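Local coordinates for protein putative O-acetylhomoserine (Thiol)-lyase (Campylobacter jejuni, PDB 4OC9) that probably uses pyridoxal phosphate to make homocysteine from O-acetylhomoserine and sulfide, at residues A103-N106 with K107-G110; Q113-I116 with S117-K121; L375-P379 with A380-H384. All blocks are in the same frame, centred on the assembly; numbering follows the deposited sequence.

Interaction 1 (A103-N106 with K107-G110); sequences AYSN and KIYG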
loop_
_atom_site.group_PDB
_atom_site.type_symbol
_atom_site.label_atom_id
_atom_site.label_comp_id
_atom_site.label_asym_id
_atom_site.label_seq_id
_atom_site.Cartn_x
_atom_site.Cartn_y
_atom_site.Cartn_z
ATOM N N ALA D 103 -30.229 2.413 -24.917
ATOM C CA ALA D 103 -29.891 1.611 -26.088
ATOM C C ALA D 103 -28.460 1.094 -25.913
ATOM O O ALA D 103 -27.546 1.878 -25.604
ATOM C CB ALA D 103 -29.986 2.441 -27.351
ATOM N N TYR D 104 -28.261 -0.201 -26.152
ATOM C CA TYR D 104 -26.942 -0.766 -25.992
ATOM C C TYR D 104 -26.537 -1.737 -27.104
ATOM O O TYR D 104 -27.344 -2.475 -27.639
ATOM C CB TYR D 104 -26.865 -1.493 -24.643
ATOM C CG TYR D 104 -27.659 -2.794 -24.569
ATOM C CD1 TYR D 104 -29.041 -2.800 -24.405
ATOM C CD2 TYR D 104 -27.010 -4.017 -24.598
ATOM C CE1 TYR D 104 -29.752 -3.993 -24.330
ATOM C CE2 TYR D 104 -27.707 -5.205 -24.494
ATOM C CZ TYR D 104 -29.077 -5.184 -24.372
ATOM O OH TYR D 104 -29.751 -6.365 -24.280
ATOM N N SER D 105 -25.266 -1.724 -27.420
ATOM C CA SER D 105 -24.698 -2.589 -28.436
ATOM C C SER D 105 -24.795 -4.069 -28.063
ATOM O O SER D 105 -24.633 -4.461 -26.898
ATOM C CB SER D 105 -23.214 -2.204 -28.685
ATOM O OG SER D 105 -22.585 -3.115 -29.556
ATOM N N ASN D 106 -25.054 -4.883 -29.071
ATOM C CA ASN D 106 -25.188 -6.320 -28.904
ATOM C C ASN D 106 -23.812 -6.973 -28.815
ATOM O O ASN D 106 -23.690 -8.179 -28.625
ATOM C CB ASN D 106 -25.983 -6.936 -30.056
ATOM C CG ASN D 106 -25.277 -6.812 -31.411
ATOM O OD1 ASN D 106 -24.412 -5.958 -31.640
ATOM N ND2 ASN D 106 -25.689 -7.646 -32.333
ATOM N N LYS D 107 -22.767 -6.174 -29.013
ATOM C CA LYS D 107 -21.395 -6.690 -28.931
ATOM C C LYS D 107 -20.570 -5.932 -27.859
ATOM O O LYS D 107 -19.860 -4.974 -28.169
ATOM C CB LYS D 107 -20.694 -6.667 -30.289
ATOM C CG LYS D 107 -21.398 -7.518 -31.325
ATOM C CD LYS D 107 -20.630 -7.634 -32.621
ATOM C CE LYS D 107 -21.455 -8.410 -33.604
ATOM N NZ LYS D 107 -20.698 -8.697 -34.840
ATOM N N ILE D 108 -20.739 -6.373 -26.610
ATOM C CA ILE D 108 -20.052 -5.793 -25.472
ATOM C C ILE D 108 -19.641 -6.825 -24.429
ATOM O O ILE D 108 -19.947 -8.016 -24.550
ATOM C CB ILE D 108 -20.898 -4.749 -24.749
ATOM C CG1 ILE D 108 -22.176 -5.394 -24.192
ATOM C CG2 ILE D 108 -21.186 -3.596 -25.687
ATOM C CD1 ILE D 108 -23.092 -4.435 -23.451
ATOM N N TYR D 109 -18.936 -6.322 -23.413
ATOM C CA TYR D 109 -18.470 -7.119 -22.317
ATOM C C TYR D 109 -19.658 -7.771 -21.646
ATOM O O TYR D 109 -20.650 -7.120 -21.353
ATOM C CB TYR D 109 -17.610 -6.259 -21.352
ATOM C CG TYR D 109 -17.221 -6.968 -20.084
ATOM C CD1 TYR D 109 -16.331 -8.026 -20.097
ATOM C CD2 TYR D 109 -17.689 -6.515 -18.851
ATOM C CE1 TYR D 109 -15.965 -8.669 -18.923
ATOM C CE2 TYR D 109 -17.325 -7.139 -17.669
ATOM C CZ TYR D 109 -16.465 -8.217 -17.698
ATOM O OH TYR D 109 -16.113 -8.829 -16.511
ATOM N N GLY D 110 -19.531 -9.076 -21.427
ATOM C CA GLY D 110 -20.568 -9.896 -20.806
ATOM C C GLY D 110 -21.145 -9.325 -19.536
ATOM O O GLY D 110 -22.371 -9.323 -19.331
HETATM O O HOH W 1 -19.936 -2.568 -29.066
#

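Interaction 2 (Q113-I116 with S117-K121); sequences QTLI and SHTLK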
loop_
_atom_site.group_PDB
_atom_site.type_symbol
_atom_site.label_atom_id
_atom_site.label_comp_id
_atom_site.label_asym_id
_atom_site.label_seq_id
_atom_site.Cartn_x
_atom_site.Cartn_y
_atom_site.Cartn_z
ATOM N N GLN D 113 -23.254 -6.461 -20.251
ATOM C CA GLN D 113 -24.478 -6.914 -20.902
ATOM C C GLN D 113 -25.491 -7.339 -19.859
ATOM O O GLN D 113 -26.670 -7.000 -19.963
ATOM C CB GLN D 113 -24.143 -8.014 -21.921
ATOM C CG GLN D 113 -25.301 -8.527 -22.738
ATOM C CD GLN D 113 -24.809 -9.368 -23.893
ATOM O OE1 GLN D 113 -23.603 -9.475 -24.139
ATOM N NE2 GLN D 113 -25.743 -9.952 -24.635
ATOM N N THR D 114 -25.022 -8.076 -18.867
ATOM C CA THR D 114 -25.873 -8.536 -17.756
ATOM C C THR D 114 -26.386 -7.325 -16.968
ATOM O O THR D 114 -27.564 -7.233 -16.646
ATOM C CB THR D 114 -25.116 -9.478 -16.835
ATOM O OG1 THR D 114 -24.754 -10.653 -17.580
ATOM C CG2 THR D 114 -25.963 -9.886 -15.697
ATOM N N LEU D 115 -25.492 -6.398 -16.667
ATOM C CA LEU D 115 -25.855 -5.158 -15.958
ATOM C C LEU D 115 -26.980 -4.424 -16.626
ATOM O O LEU D 115 -27.991 -4.067 -16.026
ATOM C CB LEU D 115 -24.657 -4.186 -15.936
ATOM C CG LEU D 115 -24.969 -2.742 -15.540
ATOM C CD1 LEU D 115 -25.498 -2.638 -14.131
ATOM C CD2 LEU D 115 -23.776 -1.841 -15.675
ATOM N N ILE D 116 -26.798 -4.192 -17.904
ATOM C CA ILE D 116 -27.787 -3.467 -18.685
ATOM C C ILE D 116 -29.079 -4.236 -18.992
ATOM O O ILE D 116 -30.158 -3.713 -18.736
ATOM C CB ILE D 116 -27.173 -2.934 -20.011
ATOM C CG1 ILE D 116 -25.980 -2.006 -19.706
ATOM C CG2 ILE D 116 -28.206 -2.176 -20.827
ATOM C CD1 ILE D 116 -25.294 -1.413 -20.919
ATOM N N SER D 117 -28.978 -5.464 -19.510
ATOM C CA SER D 117 -30.191 -6.233 -19.874
ATOM C C SER D 117 -30.914 -6.907 -18.719
ATOM O O SER D 117 -32.094 -7.217 -18.867
ATOM C CB SER D 117 -29.906 -7.295 -20.959
ATOM O OG SER D 117 -29.136 -8.354 -20.433
ATOM N N HIS D 118 -30.254 -7.142 -17.589
ATOM C CA HIS D 118 -30.952 -7.779 -16.466
ATOM C C HIS D 118 -30.982 -6.982 -15.179
ATOM O O HIS D 118 -32.048 -6.641 -14.678
ATOM C CB HIS D 118 -30.411 -9.185 -16.160
ATOM C CG HIS D 118 -30.538 -10.140 -17.305
ATOM N ND1 HIS D 118 -31.741 -10.697 -17.685
ATOM C CD2 HIS D 118 -29.600 -10.690 -18.116
ATOM C CE1 HIS D 118 -31.548 -11.511 -18.710
ATOM N NE2 HIS D 118 -30.256 -11.534 -18.983
ATOM N N THR D 119 -29.812 -6.682 -14.639
ATOM C CA THR D 119 -29.720 -5.947 -13.377
ATOM C C THR D 119 -30.414 -4.589 -13.322
ATOM O O THR D 119 -31.094 -4.289 -12.331
ATOM C CB THR D 119 -28.288 -5.812 -12.955
ATOM O OG1 THR D 119 -27.719 -7.115 -12.916
ATOM C CG2 THR D 119 -28.205 -5.162 -11.583
ATOM N N LEU D 120 -30.301 -3.783 -14.367
ATOM C CA LEU D 120 -30.984 -2.480 -14.368
ATOM C C LEU D 120 -32.541 -2.576 -14.338
ATOM O O LEU D 120 -33.190 -1.574 -13.990
ATOM C CB LEU D 120 -30.520 -1.554 -15.489
ATOM C CG LEU D 120 -29.079 -1.042 -15.397
ATOM C CD1 LEU D 120 -28.758 -0.222 -16.618
ATOM C CD2 LEU D 120 -28.859 -0.215 -14.151
ATOM N N LYS D 121 -33.131 -3.726 -14.688
ATOM C CA LYS D 121 -34.596 -3.873 -14.630
ATOM C C LYS D 121 -35.068 -3.626 -13.207
ATOM O O LYS D 121 -36.090 -2.978 -12.988
ATOM C CB LYS D 121 -35.072 -5.266 -15.015
ATOM C CG LYS D 121 -34.957 -5.642 -16.462
ATOM C CD LYS D 121 -35.461 -7.060 -16.654
ATOM C CE LYS D 121 -35.348 -7.347 -18.161
ATOM N NZ LYS D 121 -35.833 -8.621 -18.758
#

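Interaction 3 (L375-P379 with A380-H384); sequences LIIHP and ASTTH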
loop_
_atom_site.group_PDB
_atom_site.type_symbol
_atom_site.label_atom_id
_atom_site.label_comp_id
_atom_site.label_asym_id
_atom_site.label_seq_id
_atom_site.Cartn_x
_atom_site.Cartn_y
_atom_site.Cartn_z
ATOM N N LEU D 375 -2.818 -14.026 -21.080
ATOM C CA LEU D 375 -3.918 -14.793 -20.518
ATOM C C LEU D 375 -4.802 -15.474 -21.562
ATOM O O LEU D 375 -4.892 -15.056 -22.730
ATOM C CB LEU D 375 -4.832 -13.862 -19.731
ATOM C CG LEU D 375 -4.157 -12.937 -18.724
ATOM C CD1 LEU D 375 -5.192 -12.053 -18.074
ATOM C CD2 LEU D 375 -3.371 -13.705 -17.679
ATOM N N ILE D 376 -5.473 -16.531 -21.120
ATOM C CA ILE D 376 -6.346 -17.302 -22.007
ATOM C C ILE D 376 -7.607 -17.737 -21.318
ATOM O O ILE D 376 -7.602 -17.975 -20.131
ATOM C CB ILE D 376 -5.590 -18.528 -22.570
ATOM C CG1 ILE D 376 -6.485 -19.329 -23.527
ATOM C CG2 ILE D 376 -5.086 -19.430 -21.461
ATOM C CD1 ILE D 376 -5.773 -20.412 -24.329
ATOM N N ILE D 377 -8.677 -17.827 -22.084
ATOM C CA ILE D 377 -9.972 -18.254 -21.599
ATOM C C ILE D 377 -10.914 -18.714 -22.719
ATOM O O ILE D 377 -10.719 -18.378 -23.870
ATOM C CB ILE D 377 -10.678 -17.123 -20.879
ATOM C CG1 ILE D 377 -11.676 -17.808 -19.891
ATOM C CG2 ILE D 377 -11.176 -16.089 -21.945
ATOM C CD1 ILE D 377 -11.860 -16.992 -18.656
ATOM N N HIS D 378 -11.911 -19.521 -22.346
ATOM C CA HIS D 378 -12.955 -20.060 -23.250
ATOM C C HIS D 378 -14.290 -19.392 -22.863
ATOM O O HIS D 378 -14.999 -19.905 -21.997
ATOM C CB HIS D 378 -13.094 -21.559 -23.036
ATOM C CG HIS D 378 -14.119 -22.195 -23.915
ATOM N ND1 HIS D 378 -15.468 -22.149 -23.642
ATOM C CD2 HIS D 378 -13.982 -22.934 -25.045
ATOM C CE1 HIS D 378 -16.124 -22.816 -24.576
ATOM N NE2 HIS D 378 -15.245 -23.296 -25.445
ATOM N N PRO D 379 -14.643 -18.266 -23.503
ATOM C CA PRO D 379 -15.864 -17.466 -23.228
ATOM C C PRO D 379 -17.235 -18.115 -23.065
ATOM O O PRO D 379 -17.995 -17.738 -22.160
ATOM C CB PRO D 379 -15.926 -16.505 -24.419
ATOM C CG PRO D 379 -14.513 -16.345 -24.815
ATOM C CD PRO D 379 -13.887 -17.699 -24.627
ATOM N N ALA D 380 -17.602 -19.036 -23.935
ATOM C CA ALA D 380 -18.924 -19.652 -23.799
ATOM C C ALA D 380 -19.240 -20.161 -22.366
ATOM O O ALA D 380 -20.268 -19.801 -21.797
ATOM C CB ALA D 380 -19.083 -20.772 -24.819
ATOM N N SER D 381 -18.328 -20.948 -21.781
ATOM C CA SER D 381 -18.510 -21.516 -20.434
ATOM C C SER D 381 -17.948 -20.637 -19.309
ATOM O O SER D 381 -17.819 -21.072 -18.136
ATOM C CB SER D 381 -17.746 -22.848 -20.372
ATOM O OG SER D 381 -16.327 -22.664 -20.492
ATOM N N THR D 382 -17.660 -19.385 -19.629
ATOM C CA THR D 382 -17.053 -18.545 -18.653
ATOM C C THR D 382 -17.509 -17.068 -18.663
ATOM O O THR D 382 -18.527 -16.742 -18.038
ATOM C CB THR D 382 -15.504 -18.719 -18.851
ATOM O OG1 THR D 382 -15.117 -20.103 -18.718
ATOM C CG2 THR D 382 -14.743 -17.964 -17.863
ATOM N N THR D 383 -16.785 -16.184 -19.357
ATOM C CA THR D 383 -17.104 -14.726 -19.403
ATOM C C THR D 383 -18.465 -14.378 -19.993
ATOM O O THR D 383 -19.069 -13.367 -19.649
ATOM C CB THR D 383 -16.036 -13.922 -20.187
ATOM O OG1 THR D 383 -15.988 -14.365 -21.559
ATOM C CG2 THR D 383 -14.649 -14.058 -19.527
ATOM N N HIS D 384 -18.927 -15.213 -20.909
ATOM C CA HIS D 384 -20.216 -15.022 -21.547
ATOM C C HIS D 384 -21.098 -16.242 -21.284
ATOM O O HIS D 384 -22.003 -16.585 -22.052
ATOM C CB HIS D 384 -19.999 -14.678 -23.013
ATOM C CG HIS D 384 -19.379 -13.330 -23.199
ATOM N ND1 HIS D 384 -18.065 -13.061 -22.882
ATOM C CD2 HIS D 384 -19.888 -12.182 -23.700
ATOM C CE1 HIS D 384 -17.798 -11.798 -23.148
ATOM N NE2 HIS D 384 -18.885 -11.246 -23.661
#

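Interaction 1 (A103-N106 with K107-G110)
Ile108 packs back against Tyr104 and Ser105, the last residues of strand 101-105, and its side chain is worth following outward. From CB, the CG2 branch lies 3.9 Å from Ser105 CB. CG1 passes beside Ser105 O, and the terminal CD1 ends 4.1 Å from Tyr104 CD2, the two side chains crossing at about a right angle. CG1 sits between the backbone N and the carbonyl carbon (chi1 62°), which lays CG1 and CD1 beside Ser105 O, and the extended chi2 carries CD1 on to the tyrosine ring.

On the polar side, Lys107 N donates to Ser105 OG over 3.1 Å in a fairly straight bond, 162° at the hydrogen. A water bridges the same hydroxyl, 2.7 Å from Ser105 OG, to Lys107 O, so one serine oxygen ties together both ends of the lysine backbone. The methylenes of Lys107 run alongside Asn106, with CG 3.4 Å from Asn106 OD1, before NZ leaves for Asp133, Gln158 and Tyr326. Tyr109, whose OH bonds Arg56 of the second subunit, is N-cap of the next helix. This is the tight connection from strand 101-105 to helix 110-119, at the carboxyl end of a parallel strand in the large PLP-binding domain of fold-type I enzymes.

Interaction 2 (Q113-I116 with S117-K121)
Helix 110-119 is the crossover helix of a beta-alpha-beta unit between strands 101-105 and 126-130, and here its regular turns give way to a wider pi-type one. An ordinary four-residue step joins Ser117 N to Gln113 O, 2.8 Å and nearly straight. Ser117 OG also donates to Gln113 O, at 2.9 Å. It can do so because OG lies between the backbone N and the carbonyl carbon (chi1 71°), which turns it back toward the preceding turn. The hydroxyl comes from above the carbonyl plane, on the face opposite to the amide.

Thr114 O is likewise shared, and here the spacing changes: it takes both the four-residue bond from His118 N, at 2.9 Å, and the five-residue bond from Thr119 N, at 3.1 Å, again from opposite faces. Leu120 N then bonds Leu115 O five residues back, 2.9 Å away and nearly in line with the carbonyl. Alongside that bond, Leu120 CG rests 3.3 Å from Leu115 O, while Leu115 CD1 meets Leu120 CG at 4.1 Å as the two side chains slant across one another. Leu92 of helix 84-93 packs on Leu120, whereas Thr119 OG1 bonds Asp269 of the second subunit.

Chemically, two carbonyls take two donors each as the spacing slips from four residues to five, and the serine hydroxyl gives its proton to a carbonyl of its own helix.

Interaction 3 (L375-P379 with A380-H384)
Strand 375-377 runs extended as far as Ile377, and after Pro379 the chain makes a turn through Ala380 and Ser381, closed by Thr382 N on Pro379 O. Pro379 O takes Thr382 N and His384 N, each at 3.0 Å, from opposite faces of its plane; the Thr382 amide stands well above that plane, while the His384 amide is only tilted from it.

Before the turn, the His378 imidazole lies beside the returning chain. Its CG is anti to the backbone N (chi1 -180°), which carries the ring alongside Ala380 and Ser381: His378 CE1 meets Ala380 CB at 3.6 Å, and His378 ND1 makes a weak, bent hydrogen bond of 3.3 Å with Ser381 OG. NE2 bonds Lys399 O, the stronger of the ring's two partners.

Across the turn, Pro379 CB lies 3.6 Å from Thr383 OG1, the two side chains side by side. The same hydroxyl hydrogen-bonds His384 ND1 at 2.8 Å, meeting the imidazole in plane at its edge. Leu38, Ala42 and Phe45 of the second subunit pack against His378, Ser381 and Thr382. Residues Pro379-Thr382 thus form a type I beta turn, the carbonyl of its first residue shared with His384 N, following an inner strand of the smaller mixed sheet.

How the interactions relate
Along the chain, interactions 1, 2 and 3 follow in series. The first two belong to one beta-alpha-beta unit of the seven-stranded sheet: their centres are about 11 Å apart, and Tyr104 and Ile108 of interaction 1 pack against Ile116, Ser117 and Gln113 of interaction 2, seating the helix on its strand and on the loop between them. Interaction 3 comes from the five-stranded sheet, its centre about 17 Å from that of interaction 1, yet His384 NE2 lies 3.2 Å from Gly110 N where helix 110-119 starts. Interactions 2 and 3 do not touch, their centres being about 20 Å apart. All three reach the second subunit, through the loop at Tyr109, through helix 110-119 and through the turn after strand 375-377.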